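Long-range contacts in putative hydantoin racemase (PDB 3QVK), which probably interconverts the D- and L-forms of 5-monosubstituted hydantoins, such as the 5-benzyl and 5-isobutyl compounds: residues Q5-N10 / V56-Q61; T11-T16 / A35-A40; V74-G79 / I95-A100. All blocks are in the same frame, centred on the assembly; numbering follows the deposited sequence.

Contact 1 of 3, residues Q5-N10 / V56-Q61. With 2AL (1-(2,5-dioxo-2,5-dihydro-1H-imidazol-4-yl)urea), chain C.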
ATOM      1  N   GLN A   5     -17.607 -24.107 -19.858  1.00 29.57           N
ATOM      2  CA  GLN A   5     -16.362 -24.655 -20.384  1.00 29.18           C
ATOM      3  C   GLN A   5     -15.249 -24.504 -19.350  1.00 28.94           C
ATOM      4  O   GLN A   5     -14.815 -23.390 -19.049  1.00 28.86           O
ATOM      5  CB  GLN A   5     -15.974 -23.953 -21.688  1.00 29.14           C
ATOM      6  CG  GLN A   5     -14.774 -24.574 -22.397  1.00 29.03           C
ATOM      7  CD  GLN A   5     -14.221 -23.706 -23.512  1.00 28.73           C
ATOM      8  OE1 GLN A   5     -14.119 -22.484 -23.377  1.00 28.79           O
ATOM      9  NE2 GLN A   5     -13.848 -24.336 -24.619  1.00 28.42           N
ATOM     10  N   VAL A   6     -14.801 -25.630 -18.804  1.00 28.69           N
ATOM     11  CA  VAL A   6     -13.698 -25.631 -17.849  1.00 28.52           C
ATOM     12  C   VAL A   6     -12.406 -25.982 -18.586  1.00 28.48           C
ATOM     13  O   VAL A   6     -12.215 -27.117 -19.036  1.00 28.38           O
ATOM     14  CB  VAL A   6     -13.947 -26.598 -16.666  1.00 28.46           C
ATOM     15  CG1 VAL A   6     -12.819 -26.502 -15.651  1.00 28.44           C
ATOM     16  CG2 VAL A   6     -15.284 -26.291 -15.992  1.00 28.38           C
ATOM     17  N   ILE A   7     -11.530 -24.989 -18.713  1.00 28.37           N
ATOM     18  CA  ILE A   7     -10.302 -25.133 -19.485  1.00 28.37           C
ATOM     19  C   ILE A   7      -9.110 -25.422 -18.584  1.00 28.41           C
ATOM     20  O   ILE A   7      -8.724 -24.589 -17.763  1.00 28.29           O
ATOM     21  CB  ILE A   7      -9.999 -23.867 -20.333  1.00 28.39           C
ATOM     22  CG1 ILE A   7     -11.207 -23.482 -21.192  1.00 28.29           C
ATOM     23  CG2 ILE A   7      -8.748 -24.080 -21.200  1.00 28.29           C
ATOM     24  CD1 ILE A   7     -11.169 -22.060 -21.704  1.00 27.87           C
ATOM     25  N   ASN A   8      -8.541 -26.614 -18.739  1.00 28.42           N
ATOM     26  CA  ASN A   8      -7.230 -26.911 -18.183  1.00 28.52           C
ATOM     27  C   ASN A   8      -6.193 -26.291 -19.122  1.00 28.59           C
ATOM     28  O   ASN A   8      -6.094 -26.701 -20.277  1.00 28.54           O
ATOM     29  CB  ASN A   8      -7.025 -28.426 -18.052  1.00 28.50           C
ATOM     30  CG  ASN A   8      -5.651 -28.796 -17.502  1.00 28.62           C
ATOM     31  OD1 ASN A   8      -4.960 -27.971 -16.903  1.00 28.56           O
ATOM     32  ND2 ASN A   8      -5.257 -30.050 -17.698  1.00 28.16           N
ATOM     33  N   PRO A   9      -5.438 -25.283 -18.637  1.00 28.66           N
ATOM     34  CA  PRO A   9      -4.482 -24.555 -19.475  1.00 28.83           C
ATOM     35  C   PRO A   9      -3.268 -25.383 -19.895  1.00 29.01           C
ATOM     36  O   PRO A   9      -2.596 -25.027 -20.866  1.00 28.95           O
ATOM     37  CB  PRO A   9      -4.044 -23.390 -18.577  1.00 28.76           C
ATOM     38  CG  PRO A   9      -5.119 -23.278 -17.550  1.00 28.63           C
ATOM     39  CD  PRO A   9      -5.524 -24.688 -17.295  1.00 28.64           C
ATOM     40  N   ASN A  10      -2.986 -26.462 -19.167  1.00 29.31           N
ATOM     41  CA  ASN A  10      -1.944 -27.402 -19.576  1.00 29.65           C
ATOM     42  C   ASN A  10      -2.513 -28.553 -20.416  1.00 29.88           C
ATOM     43  O   ASN A  10      -3.728 -28.761 -20.444  1.00 29.87           O
ATOM     44  CB  ASN A  10      -1.125 -27.902 -18.370  1.00 29.55           C
ATOM     45  CG  ASN A  10      -1.903 -28.837 -17.458  1.00 29.74           C
ATOM     46  OD1 ASN A  10      -2.422 -29.867 -17.892  1.00 29.91           O
ATOM     47  ND2 ASN A  10      -1.959 -28.497 -16.176  1.00 29.52           N
ATOM     48  N   VAL A  56      -2.069 -18.699 -24.399  1.00 26.22           N
ATOM     49  CA  VAL A  56      -2.508 -18.820 -25.793  1.00 26.40           C
ATOM     50  C   VAL A  56      -3.379 -20.066 -25.995  1.00 26.50           C
ATOM     51  O   VAL A  56      -4.354 -20.034 -26.751  1.00 26.58           O
ATOM     52  CB  VAL A  56      -1.302 -18.785 -26.774  1.00 26.42           C
ATOM     53  CG1 VAL A  56      -1.710 -19.208 -28.185  1.00 26.47           C
ATOM     54  CG2 VAL A  56      -0.697 -17.390 -26.800  1.00 26.35           C
ATOM     55  N   GLY A  57      -3.031 -21.150 -25.305  1.00 26.63           N
ATOM     56  CA  GLY A  57      -3.844 -22.365 -25.295  1.00 26.84           C
ATOM     57  C   GLY A  57      -5.229 -22.141 -24.711  1.00 27.04           C
ATOM     58  O   GLY A  57      -6.216 -22.693 -25.207  1.00 27.01           O
ATOM     59  N   VAL A  58      -5.295 -21.331 -23.655  1.00 27.19           N
ATOM     60  CA  VAL A  58      -6.567 -20.905 -23.065  1.00 27.44           C
ATOM     61  C   VAL A  58      -7.417 -20.175 -24.109  1.00 27.65           C
ATOM     62  O   VAL A  58      -8.594 -20.490 -24.281  1.00 27.68           O
ATOM     63  CB  VAL A  58      -6.352 -20.011 -21.808  1.00 27.38           C
ATOM     64  CG1 VAL A  58      -7.654 -19.340 -21.374  1.00 27.41           C
ATOM     65  CG2 VAL A  58      -5.778 -20.826 -20.661  1.00 27.24           C
ATOM     66  N   LEU A  59      -6.803 -19.223 -24.812  1.00 27.98           N
ATOM     67  CA  LEU A  59      -7.489 -18.421 -25.831  1.00 28.36           C
ATOM     68  C   LEU A  59      -8.030 -19.266 -26.983  1.00 28.68           C
ATOM     69  O   LEU A  59      -9.106 -18.985 -27.517  1.00 28.67           O
ATOM     70  CB  LEU A  59      -6.569 -17.317 -26.363  1.00 28.32           C
ATOM     71  CG  LEU A  59      -6.189 -16.194 -25.393  1.00 28.29           C
ATOM     72  CD1 LEU A  59      -5.085 -15.331 -25.979  1.00 28.14           C
ATOM     73  CD2 LEU A  59      -7.402 -15.347 -25.024  1.00 28.16           C
ATOM     74  N   GLU A  60      -7.269 -20.296 -27.354  1.00 29.07           N
ATOM     75  CA  GLU A  60      -7.686 -21.287 -28.347  1.00 29.56           C
ATOM     76  C   GLU A  60      -8.990 -21.972 -27.924  1.00 29.65           C
ATOM     77  O   GLU A  60      -9.905 -22.131 -28.735  1.00 29.69           O
ATOM     78  CB  GLU A  60      -6.565 -22.316 -28.553  1.00 29.66           C
ATOM     79  CG  GLU A  60      -6.930 -23.525 -29.411  1.00 30.62           C
ATOM     80  CD  GLU A  60      -6.019 -24.714 -29.155  1.00 31.83           C
ATOM     81  OE1 GLU A  60      -6.500 -25.724 -28.597  1.00 32.15           O
ATOM     82  OE2 GLU A  60      -4.817 -24.636 -29.496  1.00 32.72           O
ATOM     83  N   GLN A  61      -9.069 -22.362 -26.653  1.00 29.80           N
ATOM     84  CA  GLN A  61     -10.264 -23.015 -26.116  1.00 30.05           C
ATOM     85  C   GLN A  61     -11.415 -22.038 -25.857  1.00 30.11           C
ATOM     86  O   GLN A  61     -12.582 -22.407 -26.006  1.00 30.17           O
ATOM     87  CB  GLN A  61      -9.936 -23.821 -24.854  1.00 30.10           C
ATOM     88  CG  GLN A  61      -9.099 -25.079 -25.108  1.00 30.65           C
ATOM     89  CD  GLN A  61      -9.725 -26.016 -26.131  1.00 31.44           C
ATOM     90  OE1 GLN A  61     -10.892 -26.394 -26.019  1.00 31.81           O
ATOM     91  NE2 GLN A  61      -8.946 -26.393 -27.139  1.00 31.85           N
TER
HETATM   92  C4  2AL C 451      -0.418 -25.082 -11.874  1.00 40.60           C
HETATM   93  C5  2AL C 451      -1.691 -25.623 -11.946  1.00 40.34           C
HETATM   94  O5  2AL C 451      -2.631 -25.372 -11.192  1.00 39.97           O
HETATM   95  N7  2AL C 451      -1.728 -26.463 -12.975  1.00 40.16           N
HETATM   96  C8  2AL C 451      -0.506 -26.432 -13.516  1.00 40.18           C
HETATM   97  O8  2AL C 451      -0.166 -27.092 -14.496  1.00 39.82           O
HETATM   98  N9  2AL C 451       0.306 -25.598 -12.861  1.00 40.36           N
HETATM   99  N3  2AL C 451       0.025 -24.191 -10.983  1.00 40.93           N
HETATM  100  C2  2AL C 451       0.517 -24.541  -9.793  1.00 41.26           C
HETATM  101  N1  2AL C 451       0.541 -25.834  -9.482  1.00 41.29           N
HETATM  102  O2  2AL C 451       0.931 -23.691  -9.003  1.00 41.60           O
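Gln5 and Gln61 supply the one hydrogen bond across this contact, and it joins a side chain to a helix backbone. The extended chain of Gln5, with CG anti to the backbone N (chi1 -173°), carries its amide to the carbonyl of Gln61; NE2 lies 2.7 Å from Gln61 O. The acceptor sits almost in the Gln5 amide plane, whereas the N-H comes from above the plane of the carbonyl. Gln5 OE1 is taken by His73 ND1, which helps fix which way the amide is turned. Two further polar bonds lie beside the contact and not across it: in the loop after the strand, Asn10 ND2 donates to O8 of the bound 2AL at 2.8 Å, and Asn8 ND2 donates to Asn10 OD1.

The remaining contacts are apolar. Ile7 slants across Gln61, and its CD1 is 3.8 Å from Gln61 CB, while CG2 rests near the same methylene. Pro9 and Val58 lie side by side, their side chains pointing the same way, with Pro9 CB 3.7 Å from Val58 CG2.

Residues 56-61 of helix 48-68 run nearly antiparallel to strand residues 5-7 (162°). Val36 of strand 31-36 touches Ile7 and Gln61, and Ile75 of strand 72-75 touches Pro9 and Val58.

Contact 2 of 3, residues T11-T16 / A35-A40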
ATOM      1  N   THR A  11      -1.634 -29.290 -21.092  1.00 30.24           N
ATOM      2  CA  THR A  11      -2.052 -30.331 -22.039  1.00 30.53           C
ATOM      3  C   THR A  11      -2.170 -31.729 -21.423  1.00 30.83           C
ATOM      4  O   THR A  11      -2.355 -32.715 -22.143  1.00 30.90           O
ATOM      5  CB  THR A  11      -1.107 -30.400 -23.263  1.00 30.47           C
ATOM      6  OG1 THR A  11       0.222 -30.705 -22.826  1.00 30.44           O
ATOM      7  CG2 THR A  11      -1.102 -29.080 -24.027  1.00 30.42           C
ATOM      8  N   SER A  12      -2.063 -31.818 -20.099  1.00 31.15           N
ATOM      9  CA  SER A  12      -2.206 -33.097 -19.403  1.00 31.41           C
ATOM     10  C   SER A  12      -3.667 -33.529 -19.354  1.00 31.75           C
ATOM     11  O   SER A  12      -4.490 -32.897 -18.685  1.00 31.73           O
ATOM     12  CB  SER A  12      -1.631 -33.013 -17.987  1.00 31.41           C
ATOM     13  OG  SER A  12      -1.968 -34.162 -17.225  1.00 31.17           O
ATOM     14  N   LEU A  13      -3.985 -34.609 -20.065  1.00 32.09           N
ATOM     15  CA  LEU A  13      -5.347 -35.143 -20.080  1.00 32.49           C
ATOM     16  C   LEU A  13      -5.721 -35.737 -18.722  1.00 32.65           C
ATOM     17  O   LEU A  13      -6.889 -35.707 -18.332  1.00 32.64           O
ATOM     18  CB  LEU A  13      -5.522 -36.182 -21.193  1.00 32.56           C
ATOM     19  CG  LEU A  13      -6.956 -36.415 -21.685  1.00 32.92           C
ATOM     20  CD1 LEU A  13      -7.435 -35.275 -22.578  1.00 33.24           C
ATOM     21  CD2 LEU A  13      -7.053 -37.727 -22.428  1.00 33.30           C
ATOM     22  N   ALA A  14      -4.724 -36.266 -18.013  1.00 32.88           N
ATOM     23  CA  ALA A  14      -4.904 -36.784 -16.658  1.00 33.22           C
ATOM     24  C   ALA A  14      -5.379 -35.693 -15.696  1.00 33.48           C
ATOM     25  O   ALA A  14      -6.294 -35.916 -14.898  1.00 33.42           O
ATOM     26  CB  ALA A  14      -3.613 -37.415 -16.152  1.00 33.20           C
ATOM     27  N   MET A  15      -4.756 -34.519 -15.780  1.00 33.77           N
ATOM     28  CA  MET A  15      -5.142 -33.375 -14.959  1.00 34.21           C
ATOM     29  C   MET A  15      -6.496 -32.816 -15.403  1.00 34.16           C
ATOM     30  O   MET A  15      -7.290 -32.373 -14.572  1.00 34.12           O
ATOM     31  CB  MET A  15      -4.057 -32.292 -14.986  1.00 34.43           C
ATOM     32  CG  MET A  15      -4.147 -31.282 -13.843  1.00 35.54           C
ATOM     33  SD  MET A  15      -2.554 -30.551 -13.397  1.00 38.00           S
ATOM     34  CE  MET A  15      -1.824 -31.879 -12.444  1.00 37.66           C
ATOM     35  N   THR A  16      -6.753 -32.858 -16.711  1.00 34.20           N
ATOM     36  CA  THR A  16      -8.038 -32.448 -17.286  1.00 34.25           C
ATOM     37  C   THR A  16      -9.195 -33.295 -16.739  1.00 34.38           C
ATOM     38  O   THR A  16     -10.288 -32.776 -16.491  1.00 34.39           O
ATOM     39  CB  THR A  16      -8.017 -32.511 -18.837  1.00 34.22           C
ATOM     40  OG1 THR A  16      -6.865 -31.816 -19.333  1.00 34.05           O
ATOM     41  CG2 THR A  16      -9.273 -31.878 -19.436  1.00 34.30           C
ATOM     42  N   ALA A  35     -15.218 -30.079 -20.002  1.00 31.57           N
ATOM     43  CA  ALA A  35     -13.821 -30.123 -19.574  1.00 31.40           C
ATOM     44  C   ALA A  35     -12.891 -30.290 -20.772  1.00 31.31           C
ATOM     45  O   ALA A  35     -12.951 -31.297 -21.478  1.00 31.23           O
ATOM     46  CB  ALA A  35     -13.607 -31.239 -18.561  1.00 31.40           C
ATOM     47  N   VAL A  36     -12.039 -29.291 -20.994  1.00 31.14           N
ATOM     48  CA  VAL A  36     -11.148 -29.274 -22.158  1.00 31.06           C
ATOM     49  C   VAL A  36      -9.709 -28.884 -21.807  1.00 31.05           C
ATOM     50  O   VAL A  36      -9.432 -28.389 -20.712  1.00 30.91           O
ATOM     51  CB  VAL A  36     -11.669 -28.328 -23.283  1.00 31.04           C
ATOM     52  CG1 VAL A  36     -12.958 -28.862 -23.903  1.00 31.04           C
ATOM     53  CG2 VAL A  36     -11.855 -26.901 -22.766  1.00 30.89           C
ATOM     54  N   CYS A  37      -8.805 -29.120 -22.753  1.00 31.07           N
ATOM     55  CA  CYS A  37      -7.416 -28.675 -22.663  1.00 31.19           C
ATOM     56  C   CYS A  37      -6.928 -28.293 -24.065  1.00 30.97           C
ATOM     57  O   CYS A  37      -7.533 -28.712 -25.056  1.00 30.97           O
ATOM     58  CB  CYS A  37      -6.538 -29.763 -22.040  1.00 31.21           C
ATOM     59  SG  CYS A  37      -6.461 -31.308 -22.967  1.00 32.43           S
ATOM     60  N   PRO A  38      -5.843 -27.491 -24.162  1.00 30.78           N
ATOM     61  CA  PRO A  38      -5.381 -27.048 -25.480  1.00 30.66           C
ATOM     62  C   PRO A  38      -4.839 -28.196 -26.328  1.00 30.53           C
ATOM     63  O   PRO A  38      -4.361 -29.195 -25.786  1.00 30.55           O
ATOM     64  CB  PRO A  38      -4.246 -26.069 -25.149  1.00 30.62           C
ATOM     65  CG  PRO A  38      -4.405 -25.743 -23.702  1.00 30.66           C
ATOM     66  CD  PRO A  38      -4.980 -26.969 -23.089  1.00 30.77           C
ATOM     67  N   ARG A  39      -4.926 -28.044 -27.648  1.00 30.40           N
ATOM     68  CA  ARG A  39      -4.384 -29.022 -28.590  1.00 30.33           C
ATOM     69  C   ARG A  39      -2.858 -28.965 -28.618  1.00 30.27           C
ATOM     70  O   ARG A  39      -2.193 -29.983 -28.827  1.00 30.30           O
ATOM     71  CB  ARG A  39      -4.942 -28.783 -29.994  1.00 30.37           C
ATOM     72  N   ALA A  40      -2.318 -27.767 -28.408  1.00 30.01           N
ATOM     73  CA  ALA A  40      -0.877 -27.546 -28.369  1.00 29.81           C
ATOM     74  C   ALA A  40      -0.493 -26.754 -27.124  1.00 29.62           C
ATOM     75  O   ALA A  40      -1.214 -25.840 -26.713  1.00 29.54           O
ATOM     76  CB  ALA A  40      -0.422 -26.814 -29.623  1.00 29.77           C
TER
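Thr16 and Cys37 meet where this contact is tightest: Thr16 OG1 stands 3.4 Å from Cys37 CB, and the sulfur lies close to the same hydroxyl. No hydrogen bond crosses between 11-16 and 35-40, so the fit rests on packing. The hydroxyl is used within its own helix, donating to Ser12 O at 2.7 Å from above the carbonyl plane. Thr16 N reaches the same oxygen from the opposite face, so two donors of one residue grip it. Thr16 OG1 is also hydrogen-bonded to Asn8 ND2, which ties the first helical turn to the loop that follows strand 2-7. The methyl of Thr16, CG2, reaches over the backbone of strand 31-36, 3.7 Å from Val36 O. Thr11 packs just as closely through one branch: CG2 is 3.7 Å from Pro38 O and also nears the carbonyl carbon of Ala40. Its OG1 occupies the position between backbone N and carbonyl carbon (chi1 60°), which turns CG2 toward that loop. Beyond it, Ala40 packs on Gly237 of a second subunit.

These residues belong to the beta-alpha-beta unit formed by strand 2-7, helix 13-26 and strand 31-36, in which the start of the helix packs against the end of the second strand and the loop that leaves it. Ser12 is the N-cap: its OG accepts from Met15 N at 3.2 Å.

Toward solvent the packing becomes sparser. At the rim, Ala35 CB comes no nearer than 4.5 Å to Thr16 CG2. Leu13 is exposed, and its CD1 brushes Cys37 SG at 4.1 Å.

Contact 3 of 3, residues V74-G79 / I95-A100. Unlike the reference sequence in segment 74-79: Ser77 (reference Cys). With 2AL (1-(2,5-dioxo-2,5-dihydro-1H-imidazol-4-yl)urea), chain C.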
ATOM      1  N   VAL A  74     -13.995 -21.282 -17.280  1.00 26.04           N
ATOM      2  CA  VAL A  74     -13.122 -21.412 -16.117  1.00 25.75           C
ATOM      3  C   VAL A  74     -11.687 -21.688 -16.579  1.00 25.62           C
ATOM      4  O   VAL A  74     -11.454 -22.566 -17.415  1.00 25.51           O
ATOM      5  CB  VAL A  74     -13.606 -22.533 -15.157  1.00 25.79           C
ATOM      6  CG1 VAL A  74     -12.570 -22.821 -14.078  1.00 25.53           C
ATOM      7  CG2 VAL A  74     -14.941 -22.158 -14.516  1.00 25.64           C
ATOM      8  N   ILE A  75     -10.736 -20.926 -16.042  1.00 25.38           N
ATOM      9  CA  ILE A  75      -9.316 -21.166 -16.302  1.00 25.26           C
ATOM     10  C   ILE A  75      -8.731 -21.966 -15.136  1.00 25.31           C
ATOM     11  O   ILE A  75      -8.542 -21.439 -14.034  1.00 25.10           O
ATOM     12  CB  ILE A  75      -8.541 -19.852 -16.557  1.00 25.27           C
ATOM     13  CG1 ILE A  75      -9.124 -19.127 -17.776  1.00 25.17           C
ATOM     14  CG2 ILE A  75      -7.051 -20.131 -16.761  1.00 25.21           C
ATOM     15  CD1 ILE A  75      -8.547 -17.747 -18.026  1.00 25.01           C
ATOM     16  N   ALA A  76      -8.447 -23.241 -15.396  1.00 25.30           N
ATOM     17  CA  ALA A  76      -8.199 -24.218 -14.335  1.00 25.38           C
ATOM     18  C   ALA A  76      -6.734 -24.515 -13.997  1.00 25.47           C
ATOM     19  O   ALA A  76      -6.350 -25.675 -13.825  1.00 25.44           O
ATOM     20  CB  ALA A  76      -8.966 -25.512 -14.620  1.00 25.39           C
ATOM     21  N   SER A  77      -5.920 -23.465 -13.911  1.00 25.55           N
ATOM     22  CA  SER A  77      -4.594 -23.567 -13.295  1.00 25.72           C
ATOM     23  C   SER A  77      -4.340 -22.357 -12.398  1.00 25.67           C
ATOM     24  O   SER A  77      -4.797 -21.250 -12.692  1.00 25.53           O
ATOM     25  CB  SER A  77      -3.484 -23.739 -14.336  1.00 25.71           C
ATOM     26  OG  SER A  77      -3.196 -22.527 -15.002  1.00 26.28           O
ATOM     27  N   PHE A  78      -3.605 -22.581 -11.311  1.00 25.81           N
ATOM     28  CA  PHE A  78      -3.501 -21.617 -10.210  1.00 25.86           C
ATOM     29  C   PHE A  78      -2.797 -20.296 -10.551  1.00 25.86           C
ATOM     30  O   PHE A  78      -2.756 -19.380  -9.731  1.00 26.11           O
ATOM     31  CB  PHE A  78      -2.856 -22.279  -8.986  1.00 25.88           C
ATOM     32  CG  PHE A  78      -3.105 -21.546  -7.694  1.00 26.17           C
ATOM     33  CD1 PHE A  78      -4.370 -21.543  -7.112  1.00 26.14           C
ATOM     34  CD2 PHE A  78      -2.071 -20.866  -7.056  1.00 26.45           C
ATOM     35  CE1 PHE A  78      -4.603 -20.868  -5.915  1.00 26.37           C
ATOM     36  CE2 PHE A  78      -2.295 -20.188  -5.859  1.00 26.42           C
ATOM     37  CZ  PHE A  78      -3.563 -20.190  -5.289  1.00 26.36           C
ATOM     38  N   GLY A  79      -2.254 -20.194 -11.760  1.00 25.74           N
ATOM     39  CA  GLY A  79      -1.669 -18.939 -12.221  1.00 25.46           C
ATOM     40  C   GLY A  79      -2.653 -18.065 -12.975  1.00 25.28           C
ATOM     41  O   GLY A  79      -2.312 -16.949 -13.380  1.00 25.25           O
ATOM     42  N   ILE A  95     -13.646 -17.021 -15.216  1.00 24.46           N
ATOM     43  CA  ILE A  95     -13.173 -17.041 -13.830  1.00 24.30           C
ATOM     44  C   ILE A  95     -11.929 -17.920 -13.687  1.00 24.30           C
ATOM     45  O   ILE A  95     -11.921 -19.072 -14.123  1.00 24.28           O
ATOM     46  CB  ILE A  95     -14.281 -17.536 -12.847  1.00 24.27           C
ATOM     47  CG1 ILE A  95     -15.608 -16.786 -13.064  1.00 24.11           C
ATOM     48  CG2 ILE A  95     -13.815 -17.440 -11.388  1.00 24.32           C
ATOM     49  CD1 ILE A  95     -15.554 -15.274 -12.823  1.00 23.69           C
ATOM     50  N   GLY A  96     -10.882 -17.366 -13.083  1.00 24.25           N
ATOM     51  CA  GLY A  96      -9.678 -18.133 -12.773  1.00 24.28           C
ATOM     52  C   GLY A  96      -9.850 -18.892 -11.472  1.00 24.28           C
ATOM     53  O   GLY A  96     -10.610 -18.465 -10.599  1.00 24.27           O
ATOM     54  N   ILE A  97      -9.151 -20.017 -11.334  1.00 24.27           N
ATOM     55  CA  ILE A  97      -9.285 -20.841 -10.127  1.00 24.32           C
ATOM     56  C   ILE A  97      -8.559 -20.269  -8.904  1.00 24.40           C
ATOM     57  O   ILE A  97      -8.991 -20.484  -7.772  1.00 24.48           O
ATOM     58  CB  ILE A  97      -8.926 -22.339 -10.354  1.00 24.30           C
ATOM     59  CG1 ILE A  97      -7.461 -22.519 -10.767  1.00 24.30           C
ATOM     60  CG2 ILE A  97      -9.895 -22.969 -11.357  1.00 24.28           C
ATOM     61  CD1 ILE A  97      -6.894 -23.887 -10.411  1.00 24.22           C
ATOM     62  N   ALA A  98      -7.465 -19.543  -9.132  1.00 24.42           N
ATOM     63  CA  ALA A  98      -6.787 -18.827  -8.052  1.00 24.60           C
ATOM     64  C   ALA A  98      -7.684 -17.697  -7.561  1.00 24.69           C
ATOM     65  O   ALA A  98      -7.904 -17.545  -6.359  1.00 24.64           O
ATOM     66  CB  ALA A  98      -5.449 -18.283  -8.516  1.00 24.52           C
ATOM     67  N   GLU A  99      -8.204 -16.925  -8.514  1.00 24.84           N
ATOM     68  CA  GLU A  99      -9.162 -15.856  -8.256  1.00 25.19           C
ATOM     69  C   GLU A  99     -10.332 -16.350  -7.400  1.00 25.28           C
ATOM     70  O   GLU A  99     -10.625 -15.775  -6.350  1.00 25.15           O
ATOM     71  CB  GLU A  99      -9.663 -15.287  -9.591  1.00 25.29           C
ATOM     72  CG  GLU A  99     -10.715 -14.188  -9.490  1.00 25.73           C
ATOM     73  CD  GLU A  99     -11.335 -13.843 -10.837  1.00 26.36           C
ATOM     74  OE1 GLU A  99     -11.448 -14.741 -11.701  1.00 26.33           O
ATOM     75  OE2 GLU A  99     -11.715 -12.671 -11.036  1.00 26.74           O
ATOM     76  N   ALA A 100     -10.975 -17.428  -7.846  1.00 25.46           N
ATOM     77  CA  ALA A 100     -12.159 -17.967  -7.177  1.00 25.78           C
ATOM     78  C   ALA A 100     -11.874 -18.500  -5.774  1.00 25.99           C
ATOM     79  O   ALA A 100     -12.649 -18.251  -4.849  1.00 26.05           O
ATOM     80  CB  ALA A 100     -12.807 -19.039  -8.032  1.00 25.74           C
TER
HETATM   81  C4  2AL C 451      -0.418 -25.082 -11.874  1.00 40.60           C
HETATM   82  C5  2AL C 451      -1.691 -25.623 -11.946  1.00 40.34           C
HETATM   83  O5  2AL C 451      -2.631 -25.372 -11.192  1.00 39.97           O
HETATM   84  N7  2AL C 451      -1.728 -26.463 -12.975  1.00 40.16           N
HETATM   85  C8  2AL C 451      -0.506 -26.432 -13.516  1.00 40.18           C
HETATM   86  O8  2AL C 451      -0.166 -27.092 -14.496  1.00 39.82           O
HETATM   87  N9  2AL C 451       0.306 -25.598 -12.861  1.00 40.36           N
HETATM   88  N3  2AL C 451       0.025 -24.191 -10.983  1.00 40.93           N
HETATM   89  C2  2AL C 451       0.517 -24.541  -9.793  1.00 41.26           C
HETATM   90  N1  2AL C 451       0.541 -25.834  -9.482  1.00 41.29           N
HETATM   91  O2  2AL C 451       0.931 -23.691  -9.003  1.00 41.60           O
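Ile97 is the side chain round which the loop after strand 72-75 bends. Its CG1 stands between the backbone N and the carbonyl carbon (chi1 63°), and this sends the two branches to different parts of the loop. The longer branch follows the turn, with CG1 3.5 Å from Ser77 O and CD1 lying against the backbone from the carbonyl carbon of Ala76 to the N of Phe78. The other branch, CG2, settles over Ile75 O and the CA of Ala76, and meets Val74 CG1 at 3.8 Å where the two side chains cross at about a right angle.

Phe78 is placed differently. A chi1 of -161° sets CG beside its own carbonyl carbon, and the ring meets Ala98, whose CB lies over one face in a CH-pi contact, 3.9 Å from the ring centroid and 20° off the normal. The methyl is offset toward the rim, on the CD1 and CE1 side.

At the strand ends, Val74 and Ile75 pair in parallel with Ile95 and Gly96. Ile75 N donates to Ile95 O at 2.9 Å, and Ile97 N returns a bond to Ile75 O at 3.1 Å. Gly96 is the N-cap of helix 97-108, and its own N-H goes to Glu99 OE1; Glu99 OE2 forms a salt bridge with Arg87 of helix 83-89. The carboxylate of Asp80, just past this loop, accepts from the N-H groups of Ala98 and Glu99.

Ile97 and Ala98 thus pack on one part of loop 76-78, while Phe78 N donates to 2AL O5 at 3.0 Å. Ser77, a cysteine in the reference sequence, sets its CB 3.5 Å from 2AL N7, a position consistent with the two-cysteine chemistry known in Asp/Glu/hydantoin racemases.

In the fold
The three contacts share one parallel sheet but differ in depth. Contact 3 is wholly buried near the centre of the chain and contains strand pairing; contact 1 is a buried helix-on-sheet layer with a single polar link; contact 2, only partly buried, relies on packing alone. Strand 2-7 and the residue after it are the common neighbour: Asn8 N probably bonds to Val36 O (2.8 Å) on one side, and Ile7 O probably accepts from Ala76 N (2.7 Å) on the other. Contacts 2 and 3, on those two flanks, do not touch each other. Contacts 1 and 3 both include loops that bind 2AL, whereas contacts 1 and 2 also border the second subunit.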